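Local coordinates for mialostatin (PDB 6ZTK), which inhibits cysteine cathepsins of the host and of the tick midgut, and blocks blood-protein breakdown by the tick's gut cathepsins, at residues T108-Y120 with R129-V141. Numbering follows the deposited sequence. Where two conformers were deposited one is given.
Unlike the reference sequence in segment 129-141: Asn140 (reference Asp). With TRT (fragment of triton X-100), chain C.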
loop_
_atom_site.group_PDB
_atom_site.type_symbol
_atom_site.label_atom_id
_atom_site.label_comp_id
_atom_site.label_asym_id
_atom_site.label_seq_id
_atom_site.Cartn_x
_atom_site.Cartn_y
_atom_site.Cartn_z
ATOM N N THR A 108 15.936 3.419 -4.448
ATOM C CA THR A 108 16.171 4.869 -4.698
ATOM C C THR A 108 14.925 5.635 -4.286
ATOM O O THR A 108 13.846 5.022 -4.261
ATOM C CB THR A 108 16.523 5.124 -6.160
ATOM O OG1 THR A 108 15.304 5.106 -6.908
ATOM C CG2 THR A 108 17.487 4.106 -6.713
ATOM N N ASN A 109 15.014 6.942 -4.061
ATOM C CA ASN A 109 13.857 7.741 -3.614
ATOM C C ASN A 109 12.994 8.157 -4.825
ATOM O O ASN A 109 12.095 9.020 -4.667
ATOM C CB ASN A 109 14.390 8.884 -2.756
ATOM C CG ASN A 109 13.317 9.507 -1.904
ATOM O OD1 ASN A 109 12.142 9.185 -2.068
ATOM N ND2 ASN A 109 13.714 10.427 -1.031
ATOM N N LYS A 110 13.088 7.503 -5.956
ATOM C CA LYS A 110 12.414 7.937 -7.196
ATOM C C LYS A 110 11.001 7.324 -7.185
ATOM O O LYS A 110 10.884 6.100 -6.994
ATOM C CB LYS A 110 13.163 7.427 -8.438
ATOM N N VAL A 111 9.978 8.116 -7.439
ATOM C CA VAL A 111 8.610 7.598 -7.678
ATOM C C VAL A 111 8.621 6.743 -8.932
ATOM O O VAL A 111 8.920 7.250 -10.045
ATOM C CB VAL A 111 7.578 8.736 -7.735
ATOM C CG1 VAL A 111 6.206 8.184 -8.114
ATOM C CG2 VAL A 111 7.539 9.516 -6.443
ATOM N N GLU A 112 8.191 5.480 -8.840
ATOM C CA GLU A 112 8.080 4.600 -10.012
ATOM C C GLU A 112 6.644 4.256 -10.353
ATOM O O GLU A 112 6.375 3.854 -11.501
ATOM C CB GLU A 112 8.946 3.361 -9.835
ATOM C CG GLU A 112 10.420 3.768 -9.695
ATOM C CD GLU A 112 11.411 2.689 -9.359
ATOM O OE1 GLU A 112 10.983 1.596 -8.941
ATOM O OE2 GLU A 112 12.635 3.049 -9.398
ATOM N N ALA A 113 5.723 4.452 -9.428
ATOM C CA ALA A 113 4.302 4.145 -9.678
ATOM C C ALA A 113 3.461 4.948 -8.706
ATOM O O ALA A 113 3.932 5.281 -7.602
ATOM C CB ALA A 113 4.025 2.688 -9.512
ATOM N N VAL A 114 2.246 5.246 -9.128
ATOM C CA VAL A 114 1.202 5.803 -8.247
ATOM C C VAL A 114 0.065 4.791 -8.233
ATOM O O VAL A 114 -0.419 4.404 -9.300
ATOM C CB VAL A 114 0.726 7.205 -8.652
ATOM C CG1 VAL A 114 0.352 7.321 -10.077
ATOM C CG2 VAL A 114 -0.335 7.722 -7.716
ATOM N N CYS A 115 -0.270 4.338 -7.038
ATOM C CA CYS A 115 -1.184 3.199 -6.890
ATOM C C CYS A 115 -2.404 3.584 -6.050
ATOM O O CYS A 115 -2.342 4.400 -5.120
ATOM C CB CYS A 115 -0.440 2.117 -6.167
ATOM S SG CYS A 115 1.029 1.538 -7.053
ATOM N N THR A 116 -3.511 2.980 -6.387
ATOM C CA THR A 116 -4.743 3.036 -5.609
ATOM C C THR A 116 -5.061 1.625 -5.165
ATOM O O THR A 116 -5.120 0.714 -6.035
ATOM C CB THR A 116 -5.879 3.664 -6.425
ATOM O OG1 THR A 116 -5.463 5.008 -6.760
ATOM C CG2 THR A 116 -7.158 3.739 -5.640
ATOM N N SER A 117 -5.362 1.440 -3.890
ATOM C CA SER A 117 -5.714 0.109 -3.344
ATOM C C SER A 117 -6.870 0.260 -2.387
ATOM O O SER A 117 -6.872 1.193 -1.598
ATOM C CB SER A 117 -4.520 -0.501 -2.660
ATOM O OG SER A 117 -4.817 -1.792 -2.147
ATOM N N ILE A 118 -7.867 -0.641 -2.514
ATOM C CA ILE A 118 -8.959 -0.707 -1.531
ATOM C C ILE A 118 -8.726 -1.906 -0.613
ATOM O O ILE A 118 -8.532 -2.997 -1.132
ATOM C CB ILE A 118 -10.312 -0.778 -2.221
ATOM C CG1 ILE A 118 -10.547 0.499 -3.020
ATOM C CG2 ILE A 118 -11.373 -0.990 -1.183
ATOM C CD1 ILE A 118 -11.757 0.426 -3.933
ATOM N N ILE A 119 -8.779 -1.660 0.678
ATOM C CA ILE A 119 -8.600 -2.705 1.707
ATOM C C ILE A 119 -9.909 -2.826 2.487
ATOM O O ILE A 119 -10.408 -1.821 3.022
ATOM C CB ILE A 119 -7.425 -2.390 2.611
ATOM C CG1 ILE A 119 -6.145 -2.245 1.787
ATOM C CG2 ILE A 119 -7.273 -3.469 3.662
ATOM C CD1 ILE A 119 -4.987 -1.998 2.668
ATOM N N TYR A 120 -10.397 -4.051 2.555
ATOM C CA TYR A 120 -11.573 -4.404 3.393
ATOM C C TYR A 120 -11.070 -4.863 4.754
ATOM O O TYR A 120 -10.168 -5.723 4.803
ATOM C CB TYR A 120 -12.339 -5.511 2.712
ATOM C CG TYR A 120 -13.420 -6.156 3.511
ATOM C CD1 TYR A 120 -14.608 -5.505 3.744
ATOM C CD2 TYR A 120 -13.249 -7.435 3.983
ATOM C CE1 TYR A 120 -15.636 -6.075 4.466
ATOM C CE2 TYR A 120 -14.275 -8.040 4.714
ATOM C CZ TYR A 120 -15.461 -7.359 4.942
ATOM O OH TYR A 120 -16.477 -7.983 5.628
ATOM N N ARG A 129 -8.061 -7.489 4.049
ATOM C CA ARG A 129 -8.003 -8.125 2.724
ATOM C C ARG A 129 -7.892 -7.038 1.671
ATOM O O ARG A 129 -8.718 -6.132 1.648
ATOM C CB ARG A 129 -9.263 -8.951 2.442
ATOM C CG ARG A 129 -9.401 -9.463 1.018
ATOM C CD ARG A 129 -10.743 -10.170 0.896
ATOM N NE ARG A 129 -11.037 -10.725 -0.411
ATOM C CZ ARG A 129 -12.063 -11.544 -0.640
ATOM N NH1 ARG A 129 -12.869 -11.865 0.360
ATOM N NH2 ARG A 129 -12.286 -12.018 -1.854
ATOM N N VAL A 130 -6.895 -7.162 0.814
ATOM C CA VAL A 130 -6.814 -6.247 -0.345
ATOM C C VAL A 130 -7.867 -6.635 -1.371
ATOM O O VAL A 130 -7.816 -7.763 -1.884
ATOM C CB VAL A 130 -5.417 -6.257 -0.970
ATOM C CG1 VAL A 130 -5.395 -5.409 -2.238
ATOM C CG2 VAL A 130 -4.378 -5.763 0.015
ATOM N N LEU A 131 -8.777 -5.730 -1.680
ATOM C CA LEU A 131 -9.793 -6.009 -2.735
ATOM C C LEU A 131 -9.311 -5.597 -4.119
ATOM O O LEU A 131 -9.717 -6.196 -5.113
ATOM C CB LEU A 131 -11.066 -5.246 -2.412
ATOM C CG LEU A 131 -11.766 -5.580 -1.104
ATOM C CD1 LEU A 131 -13.051 -4.760 -0.986
ATOM C CD2 LEU A 131 -12.048 -7.064 -1.051
ATOM N N SER A 132 -8.491 -4.557 -4.206
ATOM C CA SER A 132 -8.023 -4.045 -5.492
ATOM C C SER A 132 -6.643 -3.410 -5.294
ATOM O O SER A 132 -6.373 -2.907 -4.190
ATOM C CB SER A 132 -9.010 -3.049 -6.082
ATOM O OG SER A 132 -9.087 -1.914 -5.312
ATOM N N TYR A 133 -5.857 -3.413 -6.366
ATOM C CA TYR A 133 -4.525 -2.720 -6.354
ATOM C C TYR A 133 -4.201 -2.422 -7.794
ATOM O O TYR A 133 -4.035 -3.377 -8.598
ATOM C CB TYR A 133 -3.488 -3.609 -5.666
ATOM C CG TYR A 133 -2.146 -2.945 -5.449
ATOM C CD1 TYR A 133 -1.253 -2.744 -6.494
ATOM C CD2 TYR A 133 -1.759 -2.617 -4.173
ATOM C CE1 TYR A 133 -0.009 -2.170 -6.256
ATOM C CE2 TYR A 133 -0.498 -2.060 -3.909
ATOM C CZ TYR A 133 0.343 -1.823 -4.967
ATOM O OH TYR A 133 1.589 -1.274 -4.698
ATOM N N HIS A 134 -4.142 -1.149 -8.151
ATOM C CA HIS A 134 -3.828 -0.767 -9.526
ATOM C C HIS A 134 -2.935 0.464 -9.541
ATOM O O HIS A 134 -3.187 1.349 -8.752
ATOM C CB HIS A 134 -5.107 -0.494 -10.315
ATOM C CG HIS A 134 -4.840 -0.143 -11.735
ATOM N ND1 HIS A 134 -4.815 1.183 -12.176
ATOM C CD2 HIS A 134 -4.515 -0.916 -12.794
ATOM C CE1 HIS A 134 -4.529 1.182 -13.473
ATOM N NE2 HIS A 134 -4.323 -0.063 -13.858
ATOM N N CYS A 135 -2.012 0.487 -10.492
ATOM C CA CYS A 135 -1.048 1.597 -10.563
ATOM C C CYS A 135 -0.941 2.127 -11.968
ATOM O O CYS A 135 -1.190 1.427 -12.949
ATOM C CB CYS A 135 0.342 1.203 -10.092
ATOM S SG CYS A 135 0.336 0.255 -8.548
ATOM N N ASP A 136 -0.483 3.368 -12.016
ATOM C CA ASP A 136 -0.028 4.049 -13.242
ATOM C C ASP A 136 1.392 4.542 -13.036
ATOM O O ASP A 136 1.778 4.847 -11.915
ATOM C CB ASP A 136 -0.933 5.239 -13.548
ATOM C CG ASP A 136 -2.375 4.858 -13.877
ATOM O OD1 ASP A 136 -2.554 3.926 -14.685
ATOM O OD2 ASP A 136 -3.260 5.439 -13.276
ATOM N N ALA A 137 2.135 4.708 -14.116
ATOM C CA ALA A 137 3.408 5.419 -14.016
ATOM C C ALA A 137 3.150 6.894 -13.655
ATOM O O ALA A 137 2.174 7.466 -14.102
ATOM C CB ALA A 137 4.143 5.281 -15.350
ATOM N N PRO A 138 4.036 7.596 -12.870
ATOM C CA PRO A 138 4.039 9.058 -12.478
ATOM C C PRO A 138 4.051 9.805 -13.840
ATOM O O PRO A 138 4.784 9.404 -14.721
ATOM C CB PRO A 138 5.231 9.233 -11.554
ATOM C CG PRO A 138 6.141 8.194 -12.058
ATOM C CD PRO A 138 5.273 7.005 -12.364
ATOM N N ASN A 139 3.243 10.833 -13.993
ATOM C CA ASN A 139 3.258 11.595 -15.273
ATOM C C ASN A 139 4.112 12.832 -15.103
ATOM O O ASN A 139 4.267 13.549 -16.125
ATOM C CB ASN A 139 1.867 11.948 -15.726
ATOM C CG ASN A 139 1.156 12.936 -14.844
ATOM O OD1 ASN A 139 1.624 13.241 -13.759
ATOM N ND2 ASN A 139 -0.022 13.404 -15.284
ATOM N N ASN A 140 4.756 13.016 -13.973
ATOM C CA ASN A 140 5.549 14.244 -13.749
ATOM C C ASN A 140 6.933 13.933 -13.235
ATOM O O ASN A 140 7.364 14.714 -12.352
ATOM C CB ASN A 140 4.746 15.201 -12.878
ATOM C CG ASN A 140 4.436 14.610 -11.525
ATOM O OD1 ASN A 140 4.711 13.421 -11.284
ATOM N ND2 ASN A 140 3.913 15.468 -10.668
ATOM N N VAL A 141 7.608 12.970 -13.837
ATOM C CA VAL A 141 9.048 12.650 -13.601
ATOM C C VAL A 141 9.798 12.755 -14.924
ATOM O O VAL A 141 11.024 12.667 -14.859
ATOM C CB VAL A 141 9.242 11.248 -12.994
ATOM C CG1 VAL A 141 8.530 11.134 -11.672
ATOM C CG2 VAL A 141 8.803 10.159 -13.964
ATOM O OXT VAL A 141 9.264 12.916 -16.063
HETATM O O24 TRT C . -15.020 -13.574 -2.852
HETATM C C23 TRT C . -14.781 -13.352 -1.492
HETATM C C22 TRT C . -13.426 -12.697 -1.378
HETATM O O21 TRT C . -13.526 -11.472 -0.653
HETATM C C20 TRT C . -13.808 -10.328 -1.453
HETATM C C19 TRT C . -15.039 -9.631 -0.916
HETATM O O18 TRT C . -14.843 -9.290 0.451
HETATM C C17 TRT C . -16.059 -9.028 1.161
HETATM C C16 TRT C . -16.440 -7.554 1.127
HETATM O O15 TRT C . -15.965 -6.960 -0.088
HETATM C C12 TRT C . -16.509 -5.767 -0.513
HETATM C C13 TRT C . -16.834 -4.733 0.349
HETATM C C14 TRT C . -17.370 -3.552 -0.149
HETATM C C11 TRT C . -16.686 -5.597 -1.870
HETATM C C10 TRT C . -17.190 -4.405 -2.354
HETATM C C9 TRT C . -17.574 -3.367 -1.519
HETATM C C6 TRT C . -18.252 -2.106 -2.083
HETATM C C8 TRT C . -19.724 -2.472 -1.887
HETATM C C7 TRT C . -18.058 -1.879 -3.590
HETATM C C5 TRT C . -18.077 -0.831 -1.217
HETATM C C1 TRT C . -16.791 0.023 -1.216
HETATM C C2 TRT C . -16.776 0.898 -2.463
HETATM C C4 TRT C . -15.549 -0.847 -1.204
HETATM C C3 TRT C . -16.772 0.910 0.033
HETATM O O HOH W 1 -7.728 -0.081 -6.581
#
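Strands 113-120 and 129-136 pair as the antiparallel hairpin that ends the cystatin sheet, stapled by the disulfide Cys115–Cys135 and interrupted by a classic beta bulge. The turn closing it probably corresponds to the second hairpin loop with which cystatins meet their target protease. The cysteines form a non-hydrogen-bonded pair; their SG atoms join at 2.1 Å, C-S-S-C torsion 101°. On the same face the Tyr133 ring, whose CG lies anti to the backbone N (chi1 -173°), reaches forward along the strand to the disulfide, and SG of Cys115 meets it obliquely, 3.9 Å from CE1. Flanking the cysteines, Val114 and Thr116 exchange paired backbone hydrogen bonds with Asp136 and His134.

At the bulge Leu131 and Ser132 both face Ile118, whose O takes a 2.8 Å bond from Leu131 N and a weak, longer one from Ser132 N. Ser132 O accepts two donors: OG of Ser117, in the carbonyl plane at 2.8 Å, and Ile118 N at 3.2 Å, well above that plane. A water bridges Ser132 OG and Thr116 O. Past the bulge, Tyr120 and Arg129 restore the ladder with two backbone hydrogen bonds, one each way, and Leu131 CD1 packs on Tyr120 CB at 3.8 Å. These three residues line the detergent site: TRT C16 lies 3.7 Å above the centre of the Tyr120 ring, whereas ligand overlap with the Arg129 guanidinium, one of two deposited conformers, is doubtful. At the far end the Val111 and Pro138 side chains pass in opposite directions, CG1 of Val111 3.7 Å from CB of Pro138.

Strand 78-92 hydrogen-bonds to the other edge of 113-120, leaving 129-136 outermost, while helix 41-52 packs over the face carrying Ser117, Ile119, Val130 and Tyr133.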